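Local coordinates for protein CSE3 (Thermus thermophilus, PDB 2Y8Y) that cleaves CRISPR precursor transcripts as an endoribonuclease of the Cas6/Cse3/CasE family and keeps hold of the mature crRNA after processing, at residues V127-L130 and E131-L134; P71-S74 and V75-E78. All blocks are in the same frame, centred on the assembly; numbering follows the deposited sequence.

Starting from the N terminus, the chain reaches contact 2 first: residues 71-78 form a short turn in the connection between strands 62-67 and 81-89, which flank strand 5-12 in the four-stranded antiparallel sheet of this ferredoxin-like protein. Contact 1 comes later, within helix 123-136, and closes no loop; that helix packs on the second antiparallel sheet, against strands 98-110, 139-144 and 173-186. The two contacts follow in series, neither enclosing nor crossing the other, and lie on opposite sides of the chain's centre, their centres about 36 Å apart. Contact 1 grips the RNA backbone, whereas contact 2 stays about 9 Å from the nucleic acid at its nearest atom.

Contact 1 of 2, residues V127-L130 and E131-L134; sequences VAWL and ERRL. With nucleotides of chain B.
Arg133 lays its aliphatic chain over one face of the Trp129 indole, CG sitting 3.6 Å from the centroid of the six-membered ring in a CH-pi contact. Bends at chi2 (-57°) and chi3 (-59°) then carry the guanidinium past the ring to the RNA. There Arg133 NH2 donates to OP2 of G15 of chain B at 2.8 Å, while OP1 of G14 of chain B lies over one guanidinium face. Arg132 meets that same OP1 edge-on, NH1 donating at 2.8 Å; its chain runs extended to CD and bends at chi3 (62°). One water joins the three side chains, accepting from Trp129 NE1 and Arg133 NH1, and weakly from Arg132 NH2, while donating to OP2 of G14 of chain B. Consecutive residues thus take successive phosphates, Arg132 that of G14 and Arg133 that of G15, and Glu136 forms a salt bridge with Arg133 NE. Beneath them the i to i+4 backbone bonds run unbroken, and Leu130 CG meets Leu134 CD1 at 3.9 Å. Leu130 and Leu134 face the sheet: Leu130 reaches Phe101 and Leu103 of strand 98-110, Leu134 touches Phe139 and Leu141 of strand 139-144, and Trp129 rests on Ala105 and Pro107.

Contact 2 of 2, residues P71-S74 and V75-E78; sequences PDWS and VLDE
Trp73 and Leu76 stand side by side and point the same way, Leu76 CD1 approaching Trp73 CE3 at 3.7 Å. One backbone bond accompanies this pairing: Leu76 N donates to Trp73 O at 3.1 Å, a nearly straight i to i+3 link across the short 3-10 turn. This is the packed side. The buried indole reaches Leu10 of strand 5-12, Val83 and Pro86 of strand 81-89 and Leu33 of helix 26-34, and its NE1 is hydrogen-bonded to Thr8 OG1. Leu76 adds contacts to Val83 and Thr32. Val75 straddles Asp72 O, with CG1 and CG2 each 3.4 Å from it, and also touches Lys35 and Ala36.

The other side is polar and faces solvent. Asp72 begins an Asx turn: its OD1 takes the Ser74 backbone N-H at 3.1 Å, nearly along the carboxylate C-O axis, and the Ser74 hydroxyl at 2.7 Å, from above the carboxylate plane. A chi1 of 67° puts Ser74 OG beside its own backbone N, so that hydroxyl and N-H reach the same oxygen. Farther on, a water lies 2.8 Å from both Ser74 O and Leu76 O, spanning the end of the turn.

Two donors from Ser74 therefore share one Asp72 oxygen at the start of the turn, consistent with an ionised carboxylate on this exposed face, while the inner side that Trp73 and Leu76 turn to the sheet and helix 26-34 is largely apolar, with the Trp73 NE1 bond to Thr8 as a polar link within it.

Contact 1 of 2, residues V127-L130 and E131-L134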
loop_
_atom_site.group_PDB
_atom_site.type_symbol
_atom_site.label_atom_id
_atom_site.label_comp_id
_atom_site.label_asym_id
_atom_site.label_seq_id
_atom_site.Cartn_x
_atom_site.Cartn_y
_atom_site.Cartn_z
ATOM N N VAL A 127 7.341 -14.620 2.815
ATOM C CA VAL A 127 6.038 -15.269 2.643
ATOM C C VAL A 127 5.378 -15.584 3.989
ATOM O O VAL A 127 4.180 -15.354 4.164
ATOM C CB VAL A 127 6.144 -16.529 1.773
ATOM C CG1 VAL A 127 4.827 -17.296 1.788
ATOM C CG2 VAL A 127 6.501 -16.132 0.345
ATOM N N ALA A 128 6.151 -16.078 4.950
ATOM C CA ALA A 128 5.599 -16.364 6.274
ATOM C C ALA A 128 5.078 -15.090 6.931
ATOM O O ALA A 128 4.035 -15.097 7.598
ATOM C CB ALA A 128 6.646 -17.052 7.161
ATOM N N TRP A 129 5.816 -14.001 6.755
ATOM C CA TRP A 129 5.400 -12.713 7.276
ATOM C C TRP A 129 4.050 -12.326 6.661
ATOM O O TRP A 129 3.115 -11.948 7.375
ATOM C CB TRP A 129 6.462 -11.657 6.961
ATOM C CG TRP A 129 6.113 -10.248 7.406
ATOM C CD1 TRP A 129 6.375 -9.705 8.627
ATOM C CD2 TRP A 129 5.477 -9.218 6.639
ATOM N NE1 TRP A 129 5.943 -8.404 8.676
ATOM C CE2 TRP A 129 5.389 -8.075 7.461
ATOM C CE3 TRP A 129 4.957 -9.151 5.336
ATOM C CZ2 TRP A 129 4.808 -6.878 7.037
ATOM C CZ3 TRP A 129 4.381 -7.946 4.904
ATOM C CH2 TRP A 129 4.313 -6.832 5.759
ATOM N N LEU A 130 3.938 -12.416 5.340
ATOM C CA LEU A 130 2.679 -12.068 4.677
ATOM C C LEU A 130 1.547 -12.924 5.239
ATOM O O LEU A 130 0.469 -12.410 5.535
ATOM C CB LEU A 130 2.792 -12.290 3.172
ATOM C CG LEU A 130 1.497 -12.031 2.404
ATOM C CD1 LEU A 130 1.127 -10.541 2.404
ATOM C CD2 LEU A 130 1.711 -12.541 1.013
ATOM N N GLU A 131 1.782 -14.226 5.383
ATOM C CA GLU A 131 0.731 -15.109 5.892
ATOM C C GLU A 131 0.284 -14.684 7.281
ATOM O O GLU A 131 -0.922 -14.656 7.579
ATOM C CB GLU A 131 1.195 -16.565 5.908
ATOM C CG GLU A 131 1.337 -17.147 4.520
ATOM C CD GLU A 131 2.061 -18.480 4.504
ATOM O OE1 GLU A 131 2.798 -18.772 5.469
ATOM O OE2 GLU A 131 1.910 -19.219 3.505
ATOM N N ARG A 132 1.241 -14.375 8.146
ATOM C CA ARG A 132 0.916 -13.964 9.506
ATOM C C ARG A 132 0.161 -12.629 9.522
ATOM O O ARG A 132 -0.819 -12.480 10.247
ATOM C CB ARG A 132 2.194 -13.862 10.354
ATOM C CG ARG A 132 1.934 -13.554 11.812
ATOM C CD ARG A 132 3.225 -13.418 12.623
ATOM N NE ARG A 132 4.070 -12.322 12.151
ATOM C CZ ARG A 132 3.807 -11.033 12.345
ATOM N NH1 ARG A 132 2.720 -10.656 13.008
ATOM N NH2 ARG A 132 4.636 -10.112 11.879
ATOM N N ARG A 133 0.630 -11.660 8.744
ATOM C CA ARG A 133 -0.040 -10.365 8.689
ATOM C C ARG A 133 -1.470 -10.519 8.198
ATOM O O ARG A 133 -2.395 -9.899 8.746
ATOM C CB ARG A 133 0.684 -9.376 7.762
ATOM C CG ARG A 133 2.096 -8.933 8.204
ATOM C CD ARG A 133 2.140 -8.304 9.588
ATOM N NE ARG A 133 1.302 -7.115 9.730
ATOM C CZ ARG A 133 1.748 -5.938 10.184
ATOM N NH1 ARG A 133 3.029 -5.773 10.489
ATOM N NH2 ARG A 133 0.918 -4.919 10.292
ATOM N N LEU A 134 -1.663 -11.317 7.157
ATOM C CA LEU A 134 -3.015 -11.471 6.602
ATOM C C LEU A 134 -3.900 -12.145 7.638
ATOM O O LEU A 134 -5.026 -11.722 7.881
ATOM C CB LEU A 134 -2.979 -12.284 5.301
ATOM C CG LEU A 134 -2.400 -11.531 4.103
ATOM C CD1 LEU A 134 -2.353 -12.440 2.891
ATOM C CD2 LEU A 134 -3.205 -10.274 3.806
ATOM P P G B 14 3.201 -7.224 14.021
ATOM O OP1 G B 14 2.415 -7.873 12.954
ATOM O OP2 G B 14 4.620 -6.888 13.752
ATOM O "O5'" G B 14 2.457 -5.935 14.557
ATOM C "C5'" G B 14 1.095 -6.005 14.948
ATOM C "C4'" G B 14 0.666 -4.760 15.668
ATOM O "O4'" G B 14 1.425 -4.597 16.897
ATOM C "C3'" G B 14 0.908 -3.458 14.942
ATOM O "O3'" G B 14 -0.020 -3.223 13.907
ATOM C "C2'" G B 14 0.826 -2.459 16.081
ATOM O "O2'" G B 14 -0.523 -2.290 16.506
ATOM C "C1'" G B 14 1.592 -3.220 17.165
ATOM N N9 G B 14 3.024 -2.900 17.094
ATOM C C8 G B 14 4.048 -3.609 16.501
ATOM N N7 G B 14 5.183 -2.968 16.564
ATOM C C5 G B 14 4.883 -1.763 17.191
ATOM C C6 G B 14 5.709 -0.656 17.523
ATOM O O6 G B 14 6.919 -0.507 17.319
ATOM N N1 G B 14 4.984 0.359 18.141
ATOM C C2 G B 14 3.631 0.312 18.412
ATOM N N2 G B 14 3.102 1.382 19.021
ATOM N N3 G B 14 2.853 -0.718 18.115
ATOM C C4 G B 14 3.544 -1.706 17.509
ATOM P P G B 15 0.414 -2.387 12.607
ATOM O OP1 G B 15 -0.751 -2.404 11.687
ATOM O OP2 G B 15 1.706 -2.922 12.120
ATOM O "O5'" G B 15 0.643 -0.921 13.170
ATOM C "C5'" G B 15 -0.451 -0.145 13.618
ATOM C "C4'" G B 15 0.005 1.155 14.219
ATOM O "O4'" G B 15 0.933 0.917 15.313
ATOM C "C3'" G B 15 0.792 2.078 13.317
ATOM O "O3'" G B 15 -0.000 2.713 12.335
ATOM C "C2'" G B 15 1.390 3.029 14.338
ATOM O "O2'" G B 15 0.387 3.872 14.878
ATOM C "C1'" G B 15 1.811 2.030 15.420
ATOM N N9 G B 15 3.192 1.575 15.185
ATOM C C8 G B 15 3.651 0.409 14.620
ATOM N N7 G B 15 4.953 0.397 14.494
ATOM C C5 G B 15 5.360 1.630 14.970
ATOM C C6 G B 15 6.654 2.193 15.079
ATOM O O6 G B 15 7.731 1.691 14.767
ATOM N N1 G B 15 6.617 3.481 15.617
ATOM C C2 G B 15 5.476 4.145 15.988
ATOM N N2 G B 15 5.642 5.385 16.483
ATOM N N3 G B 15 4.265 3.631 15.904
ATOM C C4 G B 15 4.287 2.377 15.380
HETATM O O HOH W 1 5.385 -7.050 11.177
#

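Contact 2 of 2, residues P71-S74 and V75-E78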
loop_
_atom_site.group_PDB
_atom_site.type_symbol
_atom_site.label_atom_id
_atom_site.label_comp_id
_atom_site.label_asym_id
_atom_site.label_seq_id
_atom_site.Cartn_x
_atom_site.Cartn_y
_atom_site.Cartn_z
ATOM N N PRO A 71 -10.194 13.223 -1.130
ATOM C CA PRO A 71 -9.003 14.014 -1.440
ATOM C C PRO A 71 -9.348 15.236 -2.277
ATOM O O PRO A 71 -10.368 15.235 -2.967
ATOM C CB PRO A 71 -8.158 13.042 -2.269
ATOM C CG PRO A 71 -9.176 12.174 -2.956
ATOM C CD PRO A 71 -10.341 12.055 -2.018
ATOM N N ASP A 72 -8.522 16.273 -2.202
ATOM C CA ASP A 72 -8.662 17.394 -3.123
ATOM C C ASP A 72 -7.383 17.523 -3.942
ATOM O O ASP A 72 -6.350 18.013 -3.477
ATOM C CB ASP A 72 -9.031 18.700 -2.409
ATOM C CG ASP A 72 -9.593 19.747 -3.376
ATOM O OD1 ASP A 72 -9.093 19.800 -4.518
ATOM O OD2 ASP A 72 -10.542 20.503 -3.024
ATOM N N TRP A 73 -7.463 17.059 -5.180
ATOM C CA TRP A 73 -6.290 17.012 -6.034
ATOM C C TRP A 73 -5.975 18.323 -6.748
ATOM O O TRP A 73 -5.042 18.380 -7.541
ATOM C CB TRP A 73 -6.388 15.852 -7.027
ATOM C CG TRP A 73 -6.382 14.545 -6.322
ATOM C CD1 TRP A 73 -7.435 13.689 -6.162
ATOM C CD2 TRP A 73 -5.278 13.957 -5.621
ATOM N NE1 TRP A 73 -7.047 12.591 -5.430
ATOM C CE2 TRP A 73 -5.729 12.732 -5.081
ATOM C CE3 TRP A 73 -3.949 14.340 -5.409
ATOM C CZ2 TRP A 73 -4.894 11.884 -4.342
ATOM C CZ3 TRP A 73 -3.122 13.500 -4.684
ATOM C CH2 TRP A 73 -3.602 12.286 -4.148
ATOM N N SER A 74 -6.743 19.371 -6.460
ATOM C CA SER A 74 -6.431 20.700 -6.976
ATOM C C SER A 74 -5.109 21.206 -6.408
ATOM O O SER A 74 -4.570 22.216 -6.870
ATOM C CB SER A 74 -7.551 21.703 -6.664
ATOM O OG SER A 74 -7.661 21.941 -5.272
ATOM N N VAL A 75 -4.588 20.488 -5.410
ATOM C CA VAL A 75 -3.318 20.847 -4.781
ATOM C C VAL A 75 -2.121 20.541 -5.669
ATOM O O VAL A 75 -1.036 21.082 -5.460
ATOM C CB VAL A 75 -3.120 20.129 -3.427
ATOM C CG1 VAL A 75 -4.233 20.509 -2.463
ATOM C CG2 VAL A 75 -3.051 18.608 -3.614
ATOM N N LEU A 76 -2.314 19.674 -6.658
ATOM C CA LEU A 76 -1.217 19.277 -7.537
ATOM C C LEU A 76 -0.801 20.402 -8.467
ATOM O O LEU A 76 -1.618 21.242 -8.855
ATOM C CB LEU A 76 -1.606 18.062 -8.373
ATOM C CG LEU A 76 -1.920 16.791 -7.591
ATOM C CD1 LEU A 76 -2.357 15.676 -8.529
ATOM C CD2 LEU A 76 -0.719 16.351 -6.748
ATOM N N ASP A 77 0.473 20.405 -8.840
ATOM C CA ASP A 77 0.971 21.375 -9.807
ATOM C C ASP A 77 0.327 21.136 -11.159
ATOM O O ASP A 77 0.003 20.002 -11.507
ATOM C CB ASP A 77 2.490 21.254 -9.971
ATOM C CG ASP A 77 3.253 21.597 -8.710
ATOM O OD1 ASP A 77 2.630 22.062 -7.734
ATOM O OD2 ASP A 77 4.487 21.412 -8.703
ATOM N N GLU A 78 0.158 22.199 -11.938
ATOM C CA GLU A 78 -0.296 22.029 -13.308
ATOM C C GLU A 78 0.728 21.195 -14.070
ATOM O O GLU A 78 1.933 21.397 -13.932
ATOM C CB GLU A 78 -0.508 23.384 -13.992
ATOM C CG GLU A 78 -1.649 24.194 -13.398
ATOM C CD GLU A 78 -2.956 23.421 -13.364
ATOM O OE1 GLU A 78 -3.124 22.496 -14.187
ATOM O OE2 GLU A 78 -3.813 23.734 -12.510
HETATM O O HOH W 2 -3.701 22.975 -9.465
#